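Local structure of sphingomyelinase-c (Listeria ivanovii, 1ZWX) at residues V18-R23 and T58-R63; L52-D57 and S289-V294; W274-W279 and Y283-F288. The protein belongs to the endonuclease/exonuclease/phosphatase family and has the DNase I-like fold, a layered alpha/beta body built on two mixed beta-sheets. All coordinates share one frame; numbering follows the deposited sequence.

Contact 1: residues V18-R23 and T58-R63; sequences VYLFSR and TSASHR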
loop_
_atom_site.group_PDB
_atom_site.type_symbol
_atom_site.label_atom_id
_atom_site.label_comp_id
_atom_site.label_asym_id
_atom_site.label_seq_id
_atom_site.Cartn_x
_atom_site.Cartn_y
_atom_site.Cartn_z
ATOM N N VAL A 18 -5.229 4.228 1.442
ATOM C CA VAL A 18 -6.490 4.730 1.991
ATOM C C VAL A 18 -6.552 6.279 2.102
ATOM O O VAL A 18 -7.570 6.826 2.540
ATOM C CB VAL A 18 -6.799 4.100 3.382
ATOM C CG1 VAL A 18 -7.057 2.568 3.225
ATOM C CG2 VAL A 18 -5.687 4.338 4.345
ATOM N N TYR A 19 -5.480 6.963 1.716
ATOM C CA TYR A 19 -5.529 8.429 1.653
ATOM C C TYR A 19 -6.065 9.059 2.948
ATOM O O TYR A 19 -7.115 9.722 2.926
ATOM C CB TYR A 19 -6.417 8.825 0.478
ATOM C CG TYR A 19 -6.494 10.313 0.187
ATOM C CD1 TYR A 19 -5.348 11.094 0.177
ATOM C CD2 TYR A 19 -7.695 10.906 -0.144
ATOM C CE1 TYR A 19 -5.391 12.459 -0.113
ATOM C CE2 TYR A 19 -7.758 12.275 -0.464
ATOM C CZ TYR A 19 -6.595 13.040 -0.451
ATOM O OH TYR A 19 -6.633 14.410 -0.747
ATOM N N LEU A 20 -5.345 8.856 4.056
ATOM C CA LEU A 20 -5.638 9.486 5.356
ATOM C C LEU A 20 -4.546 10.490 5.701
ATOM O O LEU A 20 -3.653 10.262 6.529
ATOM C CB LEU A 20 -5.847 8.455 6.485
ATOM C CG LEU A 20 -7.002 7.437 6.261
ATOM C CD1 LEU A 20 -6.967 6.365 7.363
ATOM C CD2 LEU A 20 -8.470 8.009 6.094
ATOM N N PHE A 21 -4.619 11.627 5.014
ATOM C CA PHE A 21 -3.664 12.706 5.258
ATOM C C PHE A 21 -3.839 13.335 6.624
ATOM O O PHE A 21 -4.917 13.261 7.225
ATOM C CB PHE A 21 -3.815 13.752 4.162
ATOM C CG PHE A 21 -3.022 13.439 2.905
ATOM C CD1 PHE A 21 -2.630 12.120 2.593
ATOM C CD2 PHE A 21 -2.676 14.476 2.013
ATOM C CE1 PHE A 21 -1.894 11.845 1.402
ATOM C CE2 PHE A 21 -1.940 14.213 0.847
ATOM C CZ PHE A 21 -1.564 12.879 0.534
ATOM N N SER A 22 -2.765 13.945 7.118
ATOM C CA SER A 22 -2.785 14.703 8.375
ATOM C C SER A 22 -3.983 15.662 8.460
ATOM O O SER A 22 -4.154 16.484 7.583
ATOM C CB SER A 22 -1.505 15.528 8.479
ATOM O OG SER A 22 -1.668 16.596 9.393
ATOM N N ARG A 23 -4.786 15.555 9.520
ATOM C CA ARG A 23 -5.958 16.440 9.687
ATOM C C ARG A 23 -5.495 17.840 10.142
ATOM O O ARG A 23 -6.254 18.813 10.051
ATOM C CB ARG A 23 -6.962 15.851 10.694
ATOM C CG ARG A 23 -7.819 14.664 10.155
ATOM C CD ARG A 23 -8.650 14.001 11.288
ATOM N NE ARG A 23 -7.860 13.835 12.494
ATOM C CZ ARG A 23 -8.209 14.245 13.709
ATOM N NH1 ARG A 23 -9.399 14.819 13.932
ATOM N NH2 ARG A 23 -7.362 14.078 14.694
ATOM N N THR A 58 -2.591 10.624 12.636
ATOM C CA THR A 58 -2.478 9.820 13.837
ATOM C C THR A 58 -3.830 9.218 14.287
ATOM O O THR A 58 -3.939 8.001 14.478
ATOM C CB THR A 58 -1.809 10.636 14.966
ATOM O OG1 THR A 58 -0.465 10.934 14.575
ATOM C CG2 THR A 58 -1.782 9.852 16.240
ATOM N N SER A 59 -4.851 10.068 14.442
ATOM C CA SER A 59 -6.174 9.626 14.932
ATOM C C SER A 59 -6.957 8.744 13.979
ATOM O O SER A 59 -7.502 7.724 14.407
ATOM C CB SER A 59 -7.049 10.822 15.343
ATOM O OG SER A 59 -6.373 11.576 16.327
ATOM N N ALA A 60 -7.035 9.128 12.705
ATOM C CA ALA A 60 -7.816 8.373 11.734
ATOM C C ALA A 60 -7.173 6.999 11.496
ATOM O O ALA A 60 -7.874 6.006 11.305
ATOM C CB ALA A 60 -7.948 9.128 10.426
ATOM N N SER A 61 -5.842 6.956 11.516
ATOM C CA SER A 61 -5.111 5.700 11.250
ATOM C C SER A 61 -5.288 4.784 12.461
ATOM O O SER A 61 -5.594 3.610 12.296
ATOM C CB SER A 61 -3.635 5.990 11.013
ATOM O OG SER A 61 -3.523 6.760 9.817
ATOM N N HIS A 62 -5.138 5.338 13.665
ATOM C CA HIS A 62 -5.454 4.575 14.887
ATOM C C HIS A 62 -6.877 4.043 14.860
ATOM O O HIS A 62 -7.110 2.853 15.119
ATOM C CB HIS A 62 -5.171 5.394 16.145
ATOM C CG HIS A 62 -5.587 4.712 17.416
ATOM N ND1 HIS A 62 -6.783 4.991 18.054
ATOM C CD2 HIS A 62 -4.978 3.755 18.161
ATOM C CE1 HIS A 62 -6.884 4.242 19.140
ATOM N NE2 HIS A 62 -5.799 3.493 19.236
ATOM N N ARG A 63 -7.840 4.884 14.488
ATOM C CA ARG A 63 -9.198 4.409 14.349
ATOM C C ARG A 63 -9.355 3.257 13.357
ATOM O O ARG A 63 -10.028 2.230 13.661
ATOM C CB ARG A 63 -10.178 5.540 14.016
ATOM C CG ARG A 63 -11.604 5.010 13.866
ATOM C CD ARG A 63 -12.581 6.081 13.521
ATOM N NE ARG A 63 -12.929 6.847 14.707
ATOM C CZ ARG A 63 -13.914 7.740 14.754
ATOM N NH1 ARG A 63 -14.647 7.982 13.676
ATOM N NH2 ARG A 63 -14.146 8.401 15.882
HETATM O O HOH W 1 -4.820 13.220 14.093
#

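Contact 2: residues L52-D57 and S289-V294; sequences LNEAFD and SDHYPV. With PO4 (phosphate ion), chain B.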
loop_
_atom_site.group_PDB
_atom_site.type_symbol
_atom_site.label_atom_id
_atom_site.label_comp_id
_atom_site.label_asym_id
_atom_site.label_seq_id
_atom_site.Cartn_x
_atom_site.Cartn_y
_atom_site.Cartn_z
ATOM N N LEU A 52 -1.909 -1.564 4.148
ATOM C CA LEU A 52 -2.433 -0.193 4.090
ATOM C C LEU A 52 -1.327 0.788 3.713
ATOM O O LEU A 52 -0.193 0.600 4.120
ATOM C CB LEU A 52 -2.974 0.210 5.458
ATOM C CG LEU A 52 -4.074 -0.694 6.003
ATOM C CD1 LEU A 52 -4.421 -0.200 7.406
ATOM C CD2 LEU A 52 -5.311 -0.664 5.097
ATOM N N ASN A 53 -1.680 1.826 2.961
ATOM C CA ASN A 53 -0.750 2.921 2.585
ATOM C C ASN A 53 -1.458 4.243 2.907
ATOM O O ASN A 53 -2.685 4.310 2.913
ATOM C CB ASN A 53 -0.495 2.966 1.062
ATOM C CG ASN A 53 0.372 1.824 0.526
ATOM O OD1 ASN A 53 0.432 1.638 -0.692
ATOM N ND2 ASN A 53 1.005 1.046 1.409
ATOM N N GLU A 54 -0.669 5.299 3.112
ATOM C CA GLU A 54 -1.189 6.654 3.427
ATOM C C GLU A 54 -2.089 6.705 4.671
ATOM O O GLU A 54 -3.025 7.537 4.778
ATOM C CB GLU A 54 -1.853 7.287 2.216
ATOM C CG GLU A 54 -0.826 7.654 1.155
ATOM C CD GLU A 54 -1.412 8.389 -0.075
ATOM O OE1 GLU A 54 -2.542 8.936 -0.012
ATOM O OE2 GLU A 54 -0.734 8.376 -1.130
ATOM N N ALA A 55 -1.793 5.821 5.601
ATOM C CA ALA A 55 -2.378 5.897 6.958
ATOM C C ALA A 55 -1.500 6.839 7.757
ATOM O O ALA A 55 -0.737 6.418 8.631
ATOM C CB ALA A 55 -2.422 4.485 7.594
ATOM N N PHE A 56 -1.583 8.137 7.440
ATOM C CA PHE A 56 -0.666 9.122 8.006
ATOM C C PHE A 56 -1.240 9.797 9.266
ATOM O O PHE A 56 -0.542 9.954 10.282
ATOM C CB PHE A 56 -0.343 10.248 6.999
ATOM C CG PHE A 56 0.527 9.845 5.839
ATOM C CD1 PHE A 56 0.080 10.060 4.538
ATOM C CD2 PHE A 56 1.784 9.284 6.036
ATOM C CE1 PHE A 56 0.883 9.730 3.457
ATOM C CE2 PHE A 56 2.596 8.940 4.938
ATOM C CZ PHE A 56 2.134 9.162 3.668
ATOM N N ASP A 57 -2.496 10.222 9.184
ATOM C CA ASP A 57 -3.097 10.989 10.294
ATOM C C ASP A 57 -3.117 10.118 11.525
ATOM O O ASP A 57 -3.641 9.009 11.479
ATOM C CB ASP A 57 -4.532 11.364 9.973
ATOM C CG ASP A 57 -5.156 12.195 11.078
ATOM O OD1 ASP A 57 -6.138 11.741 11.703
ATOM O OD2 ASP A 57 -4.631 13.305 11.313
ATOM N N SER A 289 -11.327 6.353 -0.867
ATOM C CA SER A 289 -9.986 6.926 -0.979
ATOM C C SER A 289 -9.824 7.462 -2.399
ATOM O O SER A 289 -10.691 7.225 -3.257
ATOM C CB SER A 289 -8.930 5.846 -0.670
ATOM O OG SER A 289 -7.676 6.173 -1.240
ATOM N N ASP A 290 -8.730 8.171 -2.668
ATOM C CA ASP A 290 -8.463 8.594 -4.032
ATOM C C ASP A 290 -7.812 7.496 -4.877
ATOM O O ASP A 290 -7.669 7.663 -6.100
ATOM C CB ASP A 290 -7.676 9.929 -4.081
ATOM C CG ASP A 290 -6.253 9.834 -3.512
ATOM O OD1 ASP A 290 -5.881 8.847 -2.830
ATOM O OD2 ASP A 290 -5.485 10.813 -3.740
ATOM N N HIS A 291 -7.391 6.393 -4.226
ATOM C CA HIS A 291 -6.910 5.199 -4.943
ATOM C C HIS A 291 -7.971 4.123 -4.794
ATOM O O HIS A 291 -8.637 4.056 -3.758
ATOM C CB HIS A 291 -5.613 4.632 -4.360
ATOM C CG HIS A 291 -4.389 5.447 -4.649
ATOM N ND1 HIS A 291 -3.386 5.007 -5.487
ATOM C CD2 HIS A 291 -3.998 6.667 -4.196
ATOM C CE1 HIS A 291 -2.436 5.927 -5.555
ATOM N NE2 HIS A 291 -2.779 6.943 -4.779
ATOM N N TYR A 292 -8.073 3.251 -5.797
ATOM C CA TYR A 292 -8.873 2.042 -5.645
ATOM C C TYR A 292 -8.050 0.940 -5.002
ATOM O O TYR A 292 -6.841 0.888 -5.200
ATOM C CB TYR A 292 -9.454 1.568 -6.984
ATOM C CG TYR A 292 -10.366 2.558 -7.618
ATOM C CD1 TYR A 292 -10.135 3.026 -8.936
ATOM C CD2 TYR A 292 -11.458 3.055 -6.920
ATOM C CE1 TYR A 292 -11.007 3.968 -9.526
ATOM C CE2 TYR A 292 -12.323 4.001 -7.497
ATOM C CZ TYR A 292 -12.098 4.452 -8.780
ATOM O OH TYR A 292 -12.989 5.379 -9.301
ATOM N N PRO A 293 -8.707 0.070 -4.193
ATOM C CA PRO A 293 -8.028 -1.076 -3.593
ATOM C C PRO A 293 -7.684 -2.115 -4.670
ATOM O O PRO A 293 -8.313 -2.136 -5.735
ATOM C CB PRO A 293 -9.065 -1.668 -2.636
ATOM C CG PRO A 293 -10.300 -0.840 -2.760
ATOM C CD PRO A 293 -10.145 0.132 -3.859
ATOM N N VAL A 294 -6.666 -2.921 -4.410
ATOM C CA VAL A 294 -6.279 -3.987 -5.331
ATOM C C VAL A 294 -6.303 -5.295 -4.520
ATOM O O VAL A 294 -5.855 -5.329 -3.397
ATOM C CB VAL A 294 -4.886 -3.736 -6.028
ATOM C CG1 VAL A 294 -4.351 -4.994 -6.681
ATOM C CG2 VAL A 294 -4.990 -2.588 -7.057
HETATM P P PO4 B . -0.825 10.385 -3.960
HETATM O O1 PO4 B . -1.477 11.612 -4.578
HETATM O O2 PO4 B . -1.845 9.286 -3.807
HETATM O O3 PO4 B . 0.248 9.846 -4.891
HETATM O O4 PO4 B . -0.256 10.782 -2.611
#

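Contact 3: residues W274-W279 and Y283-F288; sequences WSVKSW and YTYQDF. With GOL (glycerol), chain C.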
loop_
_atom_site.group_PDB
_atom_site.type_symbol
_atom_site.label_atom_id
_atom_site.label_comp_id
_atom_site.label_asym_id
_atom_site.label_seq_id
_atom_site.Cartn_x
_atom_site.Cartn_y
_atom_site.Cartn_z
ATOM N N TRP A 274 -20.783 10.382 1.538
ATOM C CA TRP A 274 -20.371 11.099 2.728
ATOM C C TRP A 274 -20.050 12.554 2.364
ATOM O O TRP A 274 -19.731 12.859 1.219
ATOM C CB TRP A 274 -19.198 10.407 3.451
ATOM C CG TRP A 274 -17.978 10.226 2.565
ATOM C CD1 TRP A 274 -17.704 9.180 1.722
ATOM C CD2 TRP A 274 -16.882 11.139 2.440
ATOM N NE1 TRP A 274 -16.500 9.392 1.083
ATOM C CE2 TRP A 274 -15.975 10.581 1.508
ATOM C CE3 TRP A 274 -16.575 12.375 3.033
ATOM C CZ2 TRP A 274 -14.786 11.225 1.141
ATOM C CZ3 TRP A 274 -15.390 12.999 2.686
ATOM C CH2 TRP A 274 -14.511 12.427 1.746
ATOM N N SER A 275 -20.138 13.422 3.361
ATOM C CA SER A 275 -20.033 14.874 3.158
ATOM C C SER A 275 -19.133 15.532 4.183
ATOM O O SER A 275 -19.042 15.109 5.338
ATOM C CB SER A 275 -21.435 15.528 3.250
ATOM O OG SER A 275 -22.190 15.233 2.071
ATOM N N VAL A 276 -18.484 16.602 3.754
ATOM C CA VAL A 276 -17.649 17.404 4.647
ATOM C C VAL A 276 -17.988 18.875 4.393
ATOM O O VAL A 276 -18.554 19.205 3.355
ATOM C CB VAL A 276 -16.137 17.135 4.398
ATOM C CG1 VAL A 276 -15.755 15.736 4.851
ATOM C CG2 VAL A 276 -15.797 17.287 2.924
ATOM N N LYS A 277 -17.654 19.739 5.341
ATOM C CA LYS A 277 -17.795 21.179 5.125
ATOM C C LYS A 277 -16.413 21.833 5.134
ATOM O O LYS A 277 -15.534 21.425 5.911
ATOM C CB LYS A 277 -18.696 21.825 6.184
ATOM C CG LYS A 277 -20.172 21.445 6.059
ATOM N N SER A 278 -16.229 22.799 4.235
ATOM C CA SER A 278 -15.071 23.696 4.294
ATOM C C SER A 278 -15.561 25.136 4.162
ATOM O O SER A 278 -16.172 25.492 3.151
ATOM C CB SER A 278 -14.056 23.340 3.205
ATOM O OG SER A 278 -12.925 24.175 3.322
ATOM N N TRP A 279 -15.309 25.943 5.196
ATOM C CA TRP A 279 -15.826 27.314 5.258
ATOM C C TRP A 279 -17.363 27.213 5.155
ATOM O O TRP A 279 -17.961 26.440 5.915
ATOM C CB TRP A 279 -15.133 28.207 4.205
ATOM C CG TRP A 279 -13.744 28.612 4.696
ATOM C CD1 TRP A 279 -12.615 27.839 4.715
ATOM C CD2 TRP A 279 -13.389 29.853 5.317
ATOM N NE1 TRP A 279 -11.561 28.532 5.293
ATOM C CE2 TRP A 279 -12.014 29.769 5.676
ATOM C CE3 TRP A 279 -14.104 31.034 5.617
ATOM C CZ2 TRP A 279 -11.333 30.834 6.293
ATOM C CZ3 TRP A 279 -13.423 32.097 6.221
ATOM C CH2 TRP A 279 -12.052 31.985 6.554
ATOM N N TYR A 283 -19.249 19.582 0.699
ATOM C CA TYR A 283 -18.666 18.779 -0.397
ATOM C C TYR A 283 -19.061 17.331 -0.125
ATOM O O TYR A 283 -18.970 16.868 0.999
ATOM C CB TYR A 283 -17.126 18.910 -0.401
ATOM C CG TYR A 283 -16.683 20.345 -0.631
ATOM C CD1 TYR A 283 -16.590 21.242 0.425
ATOM C CD2 TYR A 283 -16.407 20.797 -1.920
ATOM C CE1 TYR A 283 -16.235 22.601 0.193
ATOM C CE2 TYR A 283 -16.042 22.140 -2.165
ATOM C CZ TYR A 283 -15.955 23.019 -1.095
ATOM O OH TYR A 283 -15.575 24.327 -1.319
ATOM N N THR A 284 -19.503 16.652 -1.162
ATOM C CA THR A 284 -20.079 15.313 -1.020
ATOM C C THR A 284 -19.320 14.361 -1.916
ATOM O O THR A 284 -19.088 14.643 -3.077
ATOM C CB THR A 284 -21.573 15.329 -1.379
ATOM O OG1 THR A 284 -22.233 16.230 -0.496
ATOM C CG2 THR A 284 -22.225 13.927 -1.221
ATOM N N TYR A 285 -18.933 13.217 -1.354
ATOM C CA TYR A 285 -18.134 12.257 -2.109
ATOM C C TYR A 285 -18.692 10.840 -1.945
ATOM O O TYR A 285 -19.522 10.595 -1.064
ATOM C CB TYR A 285 -16.687 12.273 -1.599
ATOM C CG TYR A 285 -16.013 13.620 -1.724
ATOM C CD1 TYR A 285 -15.883 14.467 -0.621
ATOM C CD2 TYR A 285 -15.542 14.059 -2.962
ATOM C CE1 TYR A 285 -15.255 15.736 -0.757
ATOM C CE2 TYR A 285 -14.920 15.327 -3.104
ATOM C CZ TYR A 285 -14.778 16.135 -1.996
ATOM O OH TYR A 285 -14.157 17.368 -2.156
ATOM N N GLN A 286 -18.189 9.916 -2.757
ATOM C CA GLN A 286 -18.691 8.546 -2.720
ATOM C C GLN A 286 -17.570 7.515 -2.959
ATOM O O GLN A 286 -17.815 6.418 -3.509
ATOM C CB GLN A 286 -19.783 8.399 -3.776
ATOM C CG GLN A 286 -19.314 8.769 -5.151
ATOM C CD GLN A 286 -20.375 8.562 -6.201
ATOM O OE1 GLN A 286 -20.073 8.433 -7.391
ATOM N NE2 GLN A 286 -21.631 8.529 -5.769
ATOM N N ASP A 287 -16.357 7.869 -2.533
ATOM C CA ASP A 287 -15.220 6.963 -2.604
ATOM C C ASP A 287 -14.557 6.828 -1.270
ATOM O O ASP A 287 -14.647 7.732 -0.428
ATOM C CB ASP A 287 -14.253 7.349 -3.730
ATOM C CG ASP A 287 -14.860 7.124 -5.118
ATOM O OD1 ASP A 287 -15.448 8.085 -5.691
ATOM O OD2 ASP A 287 -14.759 5.984 -5.661
ATOM N N PHE A 288 -13.925 5.666 -1.049
ATOM C CA PHE A 288 -13.238 5.356 0.204
ATOM C C PHE A 288 -11.908 6.092 0.295
ATOM O O PHE A 288 -11.407 6.358 1.396
ATOM C CB PHE A 288 -12.926 3.846 0.283
ATOM C CG PHE A 288 -14.168 2.965 0.367
ATOM C CD1 PHE A 288 -14.614 2.268 -0.737
ATOM C CD2 PHE A 288 -14.874 2.854 1.556
ATOM C CE1 PHE A 288 -15.775 1.458 -0.670
ATOM C CE2 PHE A 288 -16.041 2.050 1.627
ATOM C CZ PHE A 288 -16.469 1.360 0.531
HETATM C C1 GOL C . -12.784 19.581 1.139
HETATM O O1 GOL C . -13.355 18.694 0.192
HETATM C C2 GOL C . -11.628 20.307 0.448
HETATM O O2 GOL C . -11.959 20.609 -0.905
HETATM C C3 GOL C . -11.332 21.596 1.201
HETATM O O3 GOL C . -11.828 22.684 0.439
HETATM O O HOH W 2 -15.267 26.111 0.803
#

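Contact 1: residues V18-R23 and T58-R63
In the DNase I-like fold, L20 at the end of strand 12-20 meets A60 and S61 in the first turn of helix 58-67, and R23, in the loop after the strand, meets S59 one residue before A60. The helix follows directly on strand 49-55, so the contact packs a helix N-terminus against the C-terminal end of strand 12-20, beside its parallel neighbour 49-55. L20 and A60 supply the apolar half. With CG anti to the carbonyl carbon (chi1 -59°) and the rest of the chain extended, L20 turns its CD1 methyl to the helix, 4.2 Å from A60 CB. The same methyl lies 4.1 Å from the carbonyl oxygen A60 O and 4.2 Å from S61 OG. That hydroxyl is hydrogen-bonded to the backbone O of D57, and L64, one turn further along the helix, also packs on L20. The polar half is made by R23, whose chain bends at chi3 (-43°) and brings one end of its guanidinium against the S59 side chain. NH2 comes within 3.3 Å of S59 CB and 3.1 Å of S59 OG, but the angle is too poor for a hydrogen bond. The link runs through a water instead, which lies at the guanidinium edge, in its plane. R23 NE forms a salt bridge with OD1 of D57, the N-cap residue, and this same oxygen accepts from A60 N. One carboxylate oxygen therefore grips both the loop arginine and the helix start, while the water accepts from R23 NH2 at 2.7 Å and from S59 N at 3.2 Å.

Contact 2: residues L52-D57 and S289-V294
E54 and H291 both send their side chains off beside their own backbone N (chi1 -70° and -73°), and with the glutamate extended beyond CG, carboxylate and imidazole point into one buried pocket from separate segments. D290 CG sits between its backbone N and carbonyl carbon (chi1 66°), which swings its carboxylate nearer to E54 than its CB direction alone would suggest. The groups do not bond directly: E54 OE2 stays 4.4 Å from H291 NE2, and E54 OE1 is equally far, 4.4 Å, from D290 OD1. A phosphate ion, probably from the crystallisation liquor, lies beside both E54 and H291. H291 NE2 donates to its O2 at 2.7 Å, with that oxygen at the ring edge and in the ring plane. E54 OE2 lies 2.9 Å from phosphate O4 and takes a hydrogen bond from N17 ND2 on strand 12-20. The other ring nitrogen, H291 ND1, is hydrogen-bonded to OD1 of D248, which probably fixes the ring's flip. The loop backbone is shaped by an ST turn in which S289 OG accepts from H291 N at 3.0 Å, while the same hydroxyl bonds to N17 O. A glutamate at the end of a central strand facing the histidine of a Ser-Asp-His loop, backed by an aspartate, is consistent with the active-site pocket of the DNase I-like family.

Contact 3: residues W274-W279 and Y283-F288
W274 and Y285 meet obliquely, their ring planes at 40°, the tyrosine passing over one face of the indole. Y285 CB makes a CH-pi contact 3.9 Å from the centroid of the six-membered ring of W274, and further out Y285 CD1 reaches W274 CH2 at 3.4 Å. A chi1 of 57° puts the indole between its own backbone N and carbonyl carbon, from where it reaches along the partner segment and NE1 donates to D287 O at 2.9 Å, nearly in the ring plane. V276 CG2 continues the same face, touching the edge of the Y285 ring and, at 3.9 Å, Y283 CB. Glycerol lies here too: Y285 OH donates to its O1 at 2.8 Å, and its C1 sits over one face of the Y283 ring. On the opposite face S275 OG and T284 OG1 share a hydrogen bond of 2.8 Å. Four backbone bonds, two each in the pairs W274-Y285 and V276-Y283, flank the non-hydrogen-bonded pair S275-T284. Past them, a water joins S278 O to Y283 OH. This is a two-stranded antiparallel beta hairpin with aromatic side chains on one face, set apart from the two mixed sheets of the DNase I-like body.

In the fold
Contacts 1 and 2 are both buried, contact 2 nearer the centre of the chain (about 7 Å between centres, against about 14 Å for contact 1). Contact 1 uses strand 12-20 and contact 2 its parallel neighbour 49-55. They meet where L20 N comes 2.8 Å from E54 O, a probable hydrogen bond, and Y19 CB packs on D290 OD1. Contact 3 is more peripheral, its centre about 23 Å from that of the chain, and forms a separate hairpin; the loop leaving it runs into 289-294, and Y292 CE2 touches D287 OD2. Chemistry follows place: methyl packing and a water link in contact 1, an anion-filled pocket in contact 2, paired backbones with aromatic rings in contact 3.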